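PDB 6H3Z: CCR4-not transcription complex subunit 1 from Chaetomium thermophilum var. thermophilum DSM 1495, which probably acts, as part of the full-length protein, as an adaptor of the CCR4-NOT complex in mRNA deadenylation and transcriptional repression, this chain being its C-terminal MIF4G-like domain. Local coordinates for residues A[44-49]-A[99-104]; A[70-75]-A[114-119]; A[124-129]-A[148-153]; A[174-179]-A[217-222]. All coordinates share one frame; numbering follows the deposited sequence.

Contact 1. Residues A[44-49]-A[99-104]; sequences TSATEE and GTLLLE. With NA (sodium ion), chain C.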
# COMPACT_ATOMS: atom_id res chain seq x y z
N THR A 44 4.78 9.57 -12.55
CA THR A 44 3.51 10.07 -13.08
C THR A 44 3.63 10.29 -14.58
O THR A 44 2.83 9.73 -15.32
CB THR A 44 3.02 11.28 -12.29
OG1 THR A 44 2.69 10.82 -10.98
CG2 THR A 44 1.80 11.92 -12.90
N SER A 45 4.66 11.06 -15.00
CA SER A 45 4.93 11.36 -16.41
C SER A 45 5.23 10.12 -17.26
O SER A 45 4.59 9.94 -18.30
CB SER A 45 6.03 12.41 -16.57
OG SER A 45 7.03 12.34 -15.57
N ALA A 46 6.14 9.24 -16.79
CA ALA A 46 6.55 8.01 -17.46
C ALA A 46 5.38 7.19 -17.99
O ALA A 46 4.36 7.04 -17.32
CB ALA A 46 7.41 7.15 -16.53
N THR A 47 5.55 6.69 -19.23
CA THR A 47 4.59 5.86 -19.96
C THR A 47 4.34 4.49 -19.28
O THR A 47 3.19 4.06 -19.18
CB THR A 47 5.03 5.71 -21.42
OG1 THR A 47 6.46 5.62 -21.48
CG2 THR A 47 4.56 6.87 -22.27
N GLU A 48 5.43 3.84 -18.79
CA GLU A 48 5.40 2.54 -18.11
C GLU A 48 4.42 2.57 -16.94
O GLU A 48 4.38 3.56 -16.20
CB GLU A 48 6.81 2.15 -17.62
CG GLU A 48 7.87 1.98 -18.72
CD GLU A 48 8.56 3.23 -19.27
OE1 GLU A 48 8.20 4.36 -18.87
OE2 GLU A 48 9.45 3.07 -20.14
N GLU A 49 3.58 1.54 -16.82
CA GLU A 49 2.57 1.46 -15.76
C GLU A 49 3.05 0.62 -14.58
O GLU A 49 2.44 0.66 -13.50
CB GLU A 49 1.24 0.90 -16.30
CG GLU A 49 0.48 1.85 -17.21
CD GLU A 49 -0.52 1.15 -18.11
OE1 GLU A 49 -0.17 0.88 -19.29
OE2 GLU A 49 -1.63 0.85 -17.63
N GLY A 99 -1.55 5.85 -9.28
CA GLY A 99 -0.57 5.48 -10.28
C GLY A 99 0.14 4.22 -9.86
O GLY A 99 0.82 4.23 -8.83
N THR A 100 -0.06 3.11 -10.61
CA THR A 100 0.54 1.80 -10.34
C THR A 100 2.05 1.85 -10.38
O THR A 100 2.69 1.23 -9.53
CB THR A 100 -0.01 0.70 -11.25
OG1 THR A 100 -0.08 1.16 -12.60
CG2 THR A 100 -1.36 0.25 -10.84
N LEU A 101 2.63 2.66 -11.30
CA LEU A 101 4.08 2.82 -11.39
C LEU A 101 4.60 3.47 -10.11
O LEU A 101 5.53 2.93 -9.52
CB LEU A 101 4.48 3.62 -12.66
CG LEU A 101 5.99 3.79 -12.92
CD1 LEU A 101 6.67 2.49 -13.23
CD2 LEU A 101 6.23 4.76 -14.02
N LEU A 102 3.96 4.57 -9.65
CA LEU A 102 4.31 5.24 -8.40
C LEU A 102 4.11 4.34 -7.16
O LEU A 102 5.01 4.29 -6.31
CB LEU A 102 3.54 6.55 -8.25
CG LEU A 102 3.86 7.40 -7.03
CD1 LEU A 102 5.36 7.64 -6.89
CD2 LEU A 102 3.10 8.70 -7.10
N LEU A 103 2.96 3.65 -7.03
CA LEU A 103 2.69 2.76 -5.90
C LEU A 103 3.76 1.64 -5.83
O LEU A 103 4.35 1.43 -4.77
CB LEU A 103 1.29 2.15 -5.99
CG LEU A 103 0.13 3.10 -5.83
CD1 LEU A 103 -1.08 2.58 -6.57
CD2 LEU A 103 -0.18 3.36 -4.39
N GLU A 104 4.05 1.00 -6.98
CA GLU A 104 5.05 -0.04 -7.06
C GLU A 104 6.46 0.46 -6.72
O GLU A 104 7.17 -0.23 -5.99
CB GLU A 104 5.02 -0.70 -8.44
CG GLU A 104 3.76 -1.52 -8.62
CD GLU A 104 3.53 -2.13 -9.99
OE1 GLU A 104 4.52 -2.30 -10.75
OE2 GLU A 104 2.37 -2.50 -10.27
NA NA C . 2.93 6.10 -15.45
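T100 and E49 are joined by a hydrogen bond. The hydroxyl OG1 of T100 donates to the backbone O of E49 at 2.7 Å. The donor sits 18° off the carbonyl plane, and the C=O...donor angle is 138°. OG1 lies between the backbone N and the carbonyl carbon of its own residue (chi1 45°), which turns it to the incoming chain. The E49 side chain heads off elsewhere, but its CB still lies 3.9 Å from T100 OG1.

L101 makes the apolar part. Its CG is anti to the backbone N and brings the two methyls against the 46-49 segment. CD2 meets A46 CB at 3.7 Å. CD1 comes to 4.4 Å from CB of E48. The backbone O of E48 also rests on this leucine. At the margin, OG1 of T44 approaches CD2 of L102, though this hydroxyl is bonded to the backbone O of T40.

A46 is where the chain leaves helix 22-45. Its backbone O binds the sodium ion at 2.5 Å, and O of A43 is the other protein ligand.

G99 is the N-cap of helix 100-116. L54 also covers L101, and E104, one turn on from T100, bonds to H50 and F51. L103 faces helix 140-146. The contact therefore ties the exit of helix 22-45 to the first turn of helix 100-116.

Contact 2. Residues A[70-75]-A[114-119]; sequences LIIKAQ and RKIAGP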
# COMPACT_ATOMS: atom_id res chain seq x y z
N LEU A 70 21.91 7.27 -0.93
CA LEU A 70 21.86 8.27 0.14
C LEU A 70 21.62 7.59 1.48
O LEU A 70 22.30 7.91 2.45
CB LEU A 70 20.77 9.34 -0.15
CG LEU A 70 20.58 10.46 0.89
CD1 LEU A 70 21.78 11.39 0.94
CD2 LEU A 70 19.34 11.29 0.59
N ILE A 71 20.66 6.63 1.52
CA ILE A 71 20.30 5.87 2.72
C ILE A 71 21.45 4.94 3.15
O ILE A 71 21.72 4.81 4.34
CB ILE A 71 18.94 5.14 2.53
CG1 ILE A 71 17.76 6.15 2.37
CG2 ILE A 71 18.66 4.09 3.63
CD1 ILE A 71 17.46 7.12 3.55
N ILE A 72 22.16 4.36 2.18
CA ILE A 72 23.28 3.49 2.50
C ILE A 72 24.42 4.29 3.15
O ILE A 72 24.99 3.82 4.15
CB ILE A 72 23.73 2.65 1.28
CG1 ILE A 72 22.61 1.67 0.85
CG2 ILE A 72 25.02 1.87 1.58
CD1 ILE A 72 22.78 1.09 -0.52
N LYS A 73 24.72 5.50 2.63
CA LYS A 73 25.77 6.38 3.20
C LYS A 73 25.33 6.85 4.59
O LYS A 73 26.09 6.73 5.55
CB LYS A 73 26.09 7.58 2.27
CG LYS A 73 26.94 8.68 2.91
CD LYS A 73 28.15 9.08 2.06
CE LYS A 73 29.17 9.87 2.85
NZ LYS A 73 30.43 10.08 2.08
N ALA A 74 24.09 7.35 4.69
CA ALA A 74 23.50 7.85 5.93
C ALA A 74 23.38 6.80 7.03
O ALA A 74 23.39 7.17 8.21
CB ALA A 74 22.16 8.47 5.64
N GLN A 75 23.27 5.50 6.67
CA GLN A 75 23.16 4.40 7.64
C GLN A 75 24.40 4.26 8.49
O GLN A 75 24.30 3.87 9.65
CB GLN A 75 22.89 3.05 6.94
CG GLN A 75 21.44 2.60 6.97
CD GLN A 75 20.84 2.59 8.36
OE1 GLN A 75 21.14 1.73 9.18
NE2 GLN A 75 19.99 3.58 8.64
N ARG A 114 13.73 -0.83 4.54
CA ARG A 114 13.41 -1.68 5.69
C ARG A 114 14.50 -2.75 5.87
O ARG A 114 14.87 -3.08 7.00
CB ARG A 114 12.07 -2.37 5.48
CG ARG A 114 10.87 -1.49 5.64
CD ARG A 114 9.64 -2.30 5.35
NE ARG A 114 9.24 -3.08 6.52
CZ ARG A 114 8.25 -3.96 6.54
NH1 ARG A 114 7.57 -4.22 5.43
NH2 ARG A 114 7.94 -4.60 7.66
N LYS A 115 15.00 -3.29 4.75
CA LYS A 115 16.06 -4.29 4.73
C LYS A 115 17.40 -3.63 5.11
O LYS A 115 18.13 -4.20 5.91
CB LYS A 115 16.15 -5.00 3.36
CG LYS A 115 14.99 -5.93 3.06
CD LYS A 115 15.15 -6.66 1.75
CE LYS A 115 13.88 -7.34 1.32
NZ LYS A 115 13.74 -8.71 1.91
N ILE A 116 17.70 -2.44 4.55
CA ILE A 116 18.92 -1.69 4.85
C ILE A 116 19.00 -1.38 6.37
O ILE A 116 20.05 -1.63 7.00
CB ILE A 116 19.06 -0.40 3.97
CG1 ILE A 116 19.18 -0.74 2.47
CG2 ILE A 116 20.27 0.43 4.40
CD1 ILE A 116 19.01 0.45 1.52
N ALA A 117 17.87 -0.90 6.96
CA ALA A 117 17.70 -0.42 8.34
C ALA A 117 17.62 -1.50 9.45
O ALA A 117 17.53 -1.15 10.63
CB ALA A 117 16.49 0.49 8.42
N GLY A 118 17.65 -2.76 9.09
CA GLY A 118 17.60 -3.81 10.09
C GLY A 118 16.20 -4.18 10.50
O GLY A 118 15.24 -3.54 10.05
N PRO A 119 16.03 -5.21 11.36
CA PRO A 119 14.67 -5.69 11.69
C PRO A 119 13.90 -4.92 12.75
O PRO A 119 12.68 -5.09 12.82
CB PRO A 119 14.89 -7.14 12.12
CG PRO A 119 16.41 -7.37 12.12
CD PRO A 119 17.08 -6.07 11.95
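I116 meets three side chains of helix 59-75: I71, I72 and Q75. Its two branches share the work. CG2 is anti to the backbone N, while CG1 is anti to the carbonyl carbon (chi1 -63°). CG2 lies 3.6 Å from CG of Q75 and 4.1 Å from CG2 of I71. The longer branch goes to I72, where CD1 of I116 is 3.9 Å from CG1 of I72. These two isoleucines cross at about a right angle.

Q75 is bent at chi2 (-53°). The bend brings its amide beside A117, with OE1 4.1 Å from CA of A117. CG of the glutamine packs on I116, and its amide end borders the backbone beyond. Between the two segments the contact is one of van der Waals packing. I71 is only partly engaged, since the end of its chain leads away.

The second shell is helix 80-93. I71 packs on A85 and Q75 on A82, so this helix backs both. On the other segment R114 rests on L86 of the same helix. R114 also forms a salt bridge with E111 and a hydrogen bond to the backbone O of S122. The bond to S122 links the end of helix 100-116 to helix 118-129. The chain turns between those helices at A117 and G118, where G118 has a phi of 85° that glycine readily adopts.

The C-terminal ends of two helices thus meet directly, with helix 80-93 packed against both. Such layering is characteristic of the helical stacks of MIF4G-like and HEAT-type alpha-solenoids.

Contact 3. Residues A[124-129]-A[148-153]; sequences QVRQLF and GTDLLD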
# COMPACT_ATOMS: atom_id res chain seq x y z
N GLN A 124 9.00 -1.69 13.12
CA GLN A 124 8.38 -0.40 13.42
C GLN A 124 7.47 0.05 12.27
O GLN A 124 6.41 0.61 12.53
CB GLN A 124 9.43 0.68 13.71
CG GLN A 124 10.02 0.61 15.11
CD GLN A 124 11.15 1.60 15.26
OE1 GLN A 124 10.96 2.81 15.20
NE2 GLN A 124 12.35 1.09 15.50
N VAL A 125 7.88 -0.24 11.02
CA VAL A 125 7.13 0.09 9.80
C VAL A 125 5.85 -0.76 9.74
O VAL A 125 4.78 -0.21 9.45
CB VAL A 125 7.99 -0.06 8.51
CG1 VAL A 125 7.17 0.18 7.26
CG2 VAL A 125 9.20 0.87 8.54
N ARG A 126 5.95 -2.08 10.04
CA ARG A 126 4.81 -3.00 10.06
C ARG A 126 3.79 -2.47 11.07
O ARG A 126 2.62 -2.30 10.72
CB ARG A 126 5.25 -4.44 10.42
CG ARG A 126 4.14 -5.48 10.24
CD ARG A 126 4.47 -6.79 10.91
NE ARG A 126 3.28 -7.48 11.42
CZ ARG A 126 2.74 -7.24 12.62
NH1 ARG A 126 3.26 -6.31 13.41
NH2 ARG A 126 1.67 -7.92 13.02
N GLN A 127 4.27 -2.13 12.28
CA GLN A 127 3.46 -1.61 13.36
C GLN A 127 2.78 -0.29 13.00
O GLN A 127 1.61 -0.12 13.32
CB GLN A 127 4.26 -1.54 14.67
CG GLN A 127 4.09 -2.81 15.50
CD GLN A 127 2.64 -3.12 15.83
OE1 GLN A 127 1.90 -2.28 16.39
NE2 GLN A 127 2.17 -4.30 15.45
N LEU A 128 3.47 0.60 12.28
CA LEU A 128 2.91 1.87 11.82
C LEU A 128 1.76 1.62 10.85
O LEU A 128 0.72 2.28 10.95
CB LEU A 128 4.01 2.73 11.16
CG LEU A 128 3.55 3.92 10.32
CD1 LEU A 128 3.16 5.07 11.20
CD2 LEU A 128 4.62 4.34 9.35
N PHE A 129 1.93 0.66 9.91
CA PHE A 129 0.90 0.30 8.93
C PHE A 129 -0.32 -0.30 9.63
O PHE A 129 -1.45 0.15 9.38
CB PHE A 129 1.47 -0.64 7.85
CG PHE A 129 2.07 0.10 6.69
CD1 PHE A 129 3.25 0.82 6.84
CD2 PHE A 129 1.43 0.12 5.46
CE1 PHE A 129 3.79 1.54 5.77
CE2 PHE A 129 1.98 0.83 4.38
CZ PHE A 129 3.15 1.54 4.55
N GLY A 148 2.38 -9.05 -0.88
CA GLY A 148 3.79 -9.41 -0.98
C GLY A 148 4.66 -8.73 0.07
O GLY A 148 5.88 -8.92 0.06
N THR A 149 4.04 -7.92 0.96
CA THR A 149 4.66 -7.29 2.13
C THR A 149 3.87 -7.79 3.36
O THR A 149 2.83 -8.45 3.20
CB THR A 149 4.68 -5.76 2.07
OG1 THR A 149 3.37 -5.24 2.32
CG2 THR A 149 5.26 -5.21 0.78
N ASP A 150 4.33 -7.46 4.58
CA ASP A 150 3.69 -7.85 5.85
C ASP A 150 2.87 -6.72 6.43
O ASP A 150 2.42 -6.79 7.58
CB ASP A 150 4.76 -8.31 6.86
CG ASP A 150 5.91 -7.34 7.12
OD1 ASP A 150 6.44 -6.75 6.14
OD2 ASP A 150 6.37 -7.28 8.28
N LEU A 151 2.67 -5.67 5.62
CA LEU A 151 2.02 -4.41 6.01
C LEU A 151 0.51 -4.38 5.89
O LEU A 151 -0.07 -3.42 6.35
CB LEU A 151 2.65 -3.26 5.21
CG LEU A 151 4.20 -3.22 5.21
CD1 LEU A 151 4.69 -2.37 4.10
CD2 LEU A 151 4.75 -2.72 6.52
N LEU A 152 -0.14 -5.40 5.34
CA LEU A 152 -1.61 -5.39 5.23
C LEU A 152 -2.27 -6.04 6.44
O LEU A 152 -1.90 -7.17 6.79
CB LEU A 152 -2.07 -6.05 3.90
CG LEU A 152 -1.80 -5.27 2.61
CD1 LEU A 152 -1.88 -6.17 1.40
CD2 LEU A 152 -2.73 -4.06 2.47
N ASP A 153 -3.23 -5.33 7.11
CA ASP A 153 -3.95 -5.87 8.27
C ASP A 153 -5.37 -6.16 7.85
O ASP A 153 -6.18 -5.23 7.71
CB ASP A 153 -3.92 -4.89 9.45
CG ASP A 153 -4.34 -5.53 10.75
OD1 ASP A 153 -5.55 -5.67 10.97
OD2 ASP A 153 -3.46 -5.90 11.54
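L151 is turned with CG anti to its carbonyl carbon (chi1 -49°), and this swings both methyls against V125, R126 and F129. CD1 stands over one face of the F129 ring, 4.1 Å from the centroid and 6° off the normal, a CH-pi contact. CD2 goes to the helix itself, 3.6 Å from CA of R126. It also meets CG1 of V125 at 3.8 Å. CB of L151 lies 3.6 Å from CD2 of F129.

R126 has CG anti to its backbone N, which runs the aliphatic part of the chain across D150. CD of R126 is 3.3 Å from OD2 of D150. The charged ends do not pair: NE of R126 stays 4.4 Å from OD2, beyond a salt bridge. R126 is bridged instead to E123, and D150 to R114 of helix 100-116. The opposite charges should still attract at this range.

In this MIF4G-like helical stack, the 148-153 segment is the linker from helix 140-146 to helix 154-166, and it packs against helix 118-129. L151 also reaches L110 of helix 100-116 and L146 of helix 140-146. The F129 ring meets that of F94.

Polar bonds hold the linker in shape. T149 OG1 is hydrogen-bonded to the backbone O of L146, and the N of L151 makes a weak bond to the same hydroxyl. The backbone O of D150 is bonded to H130. D153 is the N-cap of helix 154-166, with OD1 bonded to the N of N156.

Contact 4. Residues A[174-179]-A[217-222]; sequences DFLEQL and QRFKAK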
# COMPACT_ATOMS: atom_id res chain seq x y z
N ASP A 174 -18.98 -4.03 -4.76
CA ASP A 174 -18.09 -4.14 -5.91
C ASP A 174 -16.64 -4.12 -5.43
O ASP A 174 -15.85 -4.96 -5.86
CB ASP A 174 -18.36 -3.02 -6.92
CG ASP A 174 -18.06 -3.43 -8.35
OD1 ASP A 174 -16.86 -3.68 -8.65
OD2 ASP A 174 -19.01 -3.49 -9.16
N PHE A 175 -16.30 -3.24 -4.46
CA PHE A 175 -14.96 -3.19 -3.89
C PHE A 175 -14.64 -4.50 -3.19
O PHE A 175 -13.51 -4.99 -3.31
CB PHE A 175 -14.80 -2.01 -2.92
CG PHE A 175 -13.39 -1.82 -2.39
CD1 PHE A 175 -12.97 -2.47 -1.24
CD2 PHE A 175 -12.49 -0.97 -3.02
CE1 PHE A 175 -11.66 -2.31 -0.75
CE2 PHE A 175 -11.19 -0.79 -2.52
CZ PHE A 175 -10.79 -1.47 -1.40
N LEU A 176 -15.63 -5.08 -2.47
CA LEU A 176 -15.47 -6.34 -1.74
C LEU A 176 -15.20 -7.51 -2.68
O LEU A 176 -14.22 -8.20 -2.45
CB LEU A 176 -16.64 -6.61 -0.78
CG LEU A 176 -16.60 -7.90 0.04
CD1 LEU A 176 -15.36 -8.01 0.89
CD2 LEU A 176 -17.82 -8.02 0.89
N GLU A 177 -16.03 -7.69 -3.75
CA GLU A 177 -15.85 -8.73 -4.77
C GLU A 177 -14.44 -8.61 -5.35
O GLU A 177 -13.65 -9.56 -5.31
CB GLU A 177 -16.84 -8.54 -5.92
CG GLU A 177 -18.29 -8.89 -5.66
CD GLU A 177 -19.11 -8.89 -6.94
OE1 GLU A 177 -18.85 -9.77 -7.80
OE2 GLU A 177 -19.97 -7.99 -7.12
N GLN A 178 -14.12 -7.41 -5.84
CA GLN A 178 -12.85 -7.05 -6.44
C GLN A 178 -11.67 -7.38 -5.55
O GLN A 178 -10.70 -7.99 -6.03
CB GLN A 178 -12.85 -5.57 -6.87
CG GLN A 178 -13.52 -5.33 -8.23
CD GLN A 178 -13.30 -3.93 -8.74
OE1 GLN A 178 -12.48 -3.70 -9.64
NE2 GLN A 178 -14.04 -2.96 -8.20
N LEU A 179 -11.77 -7.04 -4.24
CA LEU A 179 -10.74 -7.35 -3.25
C LEU A 179 -10.56 -8.87 -3.09
O LEU A 179 -9.42 -9.32 -2.99
CB LEU A 179 -11.01 -6.68 -1.89
CG LEU A 179 -9.97 -7.02 -0.81
CD1 LEU A 179 -8.59 -6.53 -1.20
CD2 LEU A 179 -10.35 -6.47 0.53
N GLN A 217 -26.08 -9.69 -7.33
CA GLN A 217 -26.22 -10.95 -8.05
C GLN A 217 -24.87 -11.66 -8.19
O GLN A 217 -24.76 -12.83 -7.83
CB GLN A 217 -26.90 -10.73 -9.42
CG GLN A 217 -28.41 -10.47 -9.37
CD GLN A 217 -29.15 -11.22 -8.28
OE1 GLN A 217 -29.28 -12.45 -8.29
NE2 GLN A 217 -29.61 -10.47 -7.29
N ARG A 218 -23.84 -10.92 -8.68
CA ARG A 218 -22.47 -11.42 -8.87
C ARG A 218 -21.93 -11.97 -7.55
O ARG A 218 -21.52 -13.13 -7.51
CB ARG A 218 -21.56 -10.30 -9.41
CG ARG A 218 -21.49 -10.18 -10.92
CD ARG A 218 -20.47 -11.11 -11.57
NE ARG A 218 -20.25 -10.78 -12.99
CZ ARG A 218 -20.88 -11.37 -14.01
NH1 ARG A 218 -21.78 -12.32 -13.79
NH2 ARG A 218 -20.61 -11.00 -15.26
N PHE A 219 -21.99 -11.15 -6.46
CA PHE A 219 -21.54 -11.48 -5.11
C PHE A 219 -22.29 -12.67 -4.52
O PHE A 219 -21.63 -13.59 -4.06
CB PHE A 219 -21.62 -10.26 -4.18
CG PHE A 219 -21.04 -10.46 -2.80
CD1 PHE A 219 -19.66 -10.44 -2.60
CD2 PHE A 219 -21.86 -10.63 -1.70
CE1 PHE A 219 -19.13 -10.61 -1.33
CE2 PHE A 219 -21.33 -10.79 -0.43
CZ PHE A 219 -19.97 -10.78 -0.25
N LYS A 220 -23.66 -12.68 -4.58
CA LYS A 220 -24.48 -13.81 -4.09
C LYS A 220 -23.90 -15.12 -4.61
O LYS A 220 -23.71 -16.06 -3.83
CB LYS A 220 -25.97 -13.68 -4.52
CG LYS A 220 -26.93 -13.53 -3.35
CD LYS A 220 -28.32 -14.10 -3.63
CE LYS A 220 -29.22 -14.08 -2.40
NZ LYS A 220 -30.38 -15.00 -2.53
N ALA A 221 -23.54 -15.14 -5.92
CA ALA A 221 -22.94 -16.28 -6.60
C ALA A 221 -21.55 -16.59 -6.04
O ALA A 221 -21.36 -17.75 -5.65
CB ALA A 221 -22.87 -16.03 -8.10
N LYS A 222 -20.62 -15.59 -5.94
CA LYS A 222 -19.25 -15.75 -5.38
C LYS A 222 -19.25 -16.45 -4.00
O LYS A 222 -18.39 -17.29 -3.73
CB LYS A 222 -18.53 -14.40 -5.25
CG LYS A 222 -18.41 -13.59 -6.53
CD LYS A 222 -17.27 -14.04 -7.39
CE LYS A 222 -17.05 -13.11 -8.55
NZ LYS A 222 -15.85 -13.50 -9.31
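OE1 of E177 lies against R218, F219 and K222 at once. It is 3.2 Å from CB of R218 and 3.9 Å from CE of K222. The backbone N of F219 is close as well. The carboxylate thus rests mainly on the carbon parts of its basic neighbours. Their charged ends stand further off: OE1 is 5.5 Å from NE of R218 and 5.0 Å from NZ of K222. Two positive groups near a buried acid would be expected to favour its ionised form. The R218 guanidinium is nearly perpendicular to the carboxylate plane (84°), and its chain, bent at chi2, leads away from the contact. NZ of K222 also has a long, weak ion pair with D181.

The E177 chain is extended beyond CG, which lets it span the gap between the helices. Its CG comes in at the edge of the F219 ring, 3.7 Å from CD1. F219 has CG anti to the backbone N (chi1 -174°), and this projects the ring into the interface beside L176. There CD2 of L176 approaches CE1 of F219 at 3.7 Å. So E177 and L176, neighbours in sequence, both touch the one ring.

The two helical segments run in broadly the same direction, and their short axes approach to 10.2 Å at 40°. Helix 197-209 lies between them in the chain and packs on both: S199 touches L176, while A203 and I207 touch F219. M161 of helix 154-166 also touches L176. Helices 172-183 and 214-225 are therefore layered near the C-terminal end of the domain.

In the fold
The contacts follow an elongated, all-helical domain from its N-terminal to its C-terminal part. Contacts 1 and 2 interleave along the chain and use the two ends of helix 100-116. Their centres are about 25 Å apart. Contact 3 comes next in the chain. It touches contact 2, their centres about 18 Å apart, through the salt bridge of R114 to D150, and both use helix 118-129. Contact 4 comes last. It is about 26 Å from contact 3 and about 42 Å from contact 2, centre to centre, with contacts 2 and 4 on opposite sides of the chain's centre. Contact 3 thus joins the earlier helices to the later ones, in keeping with an elongated helical stack.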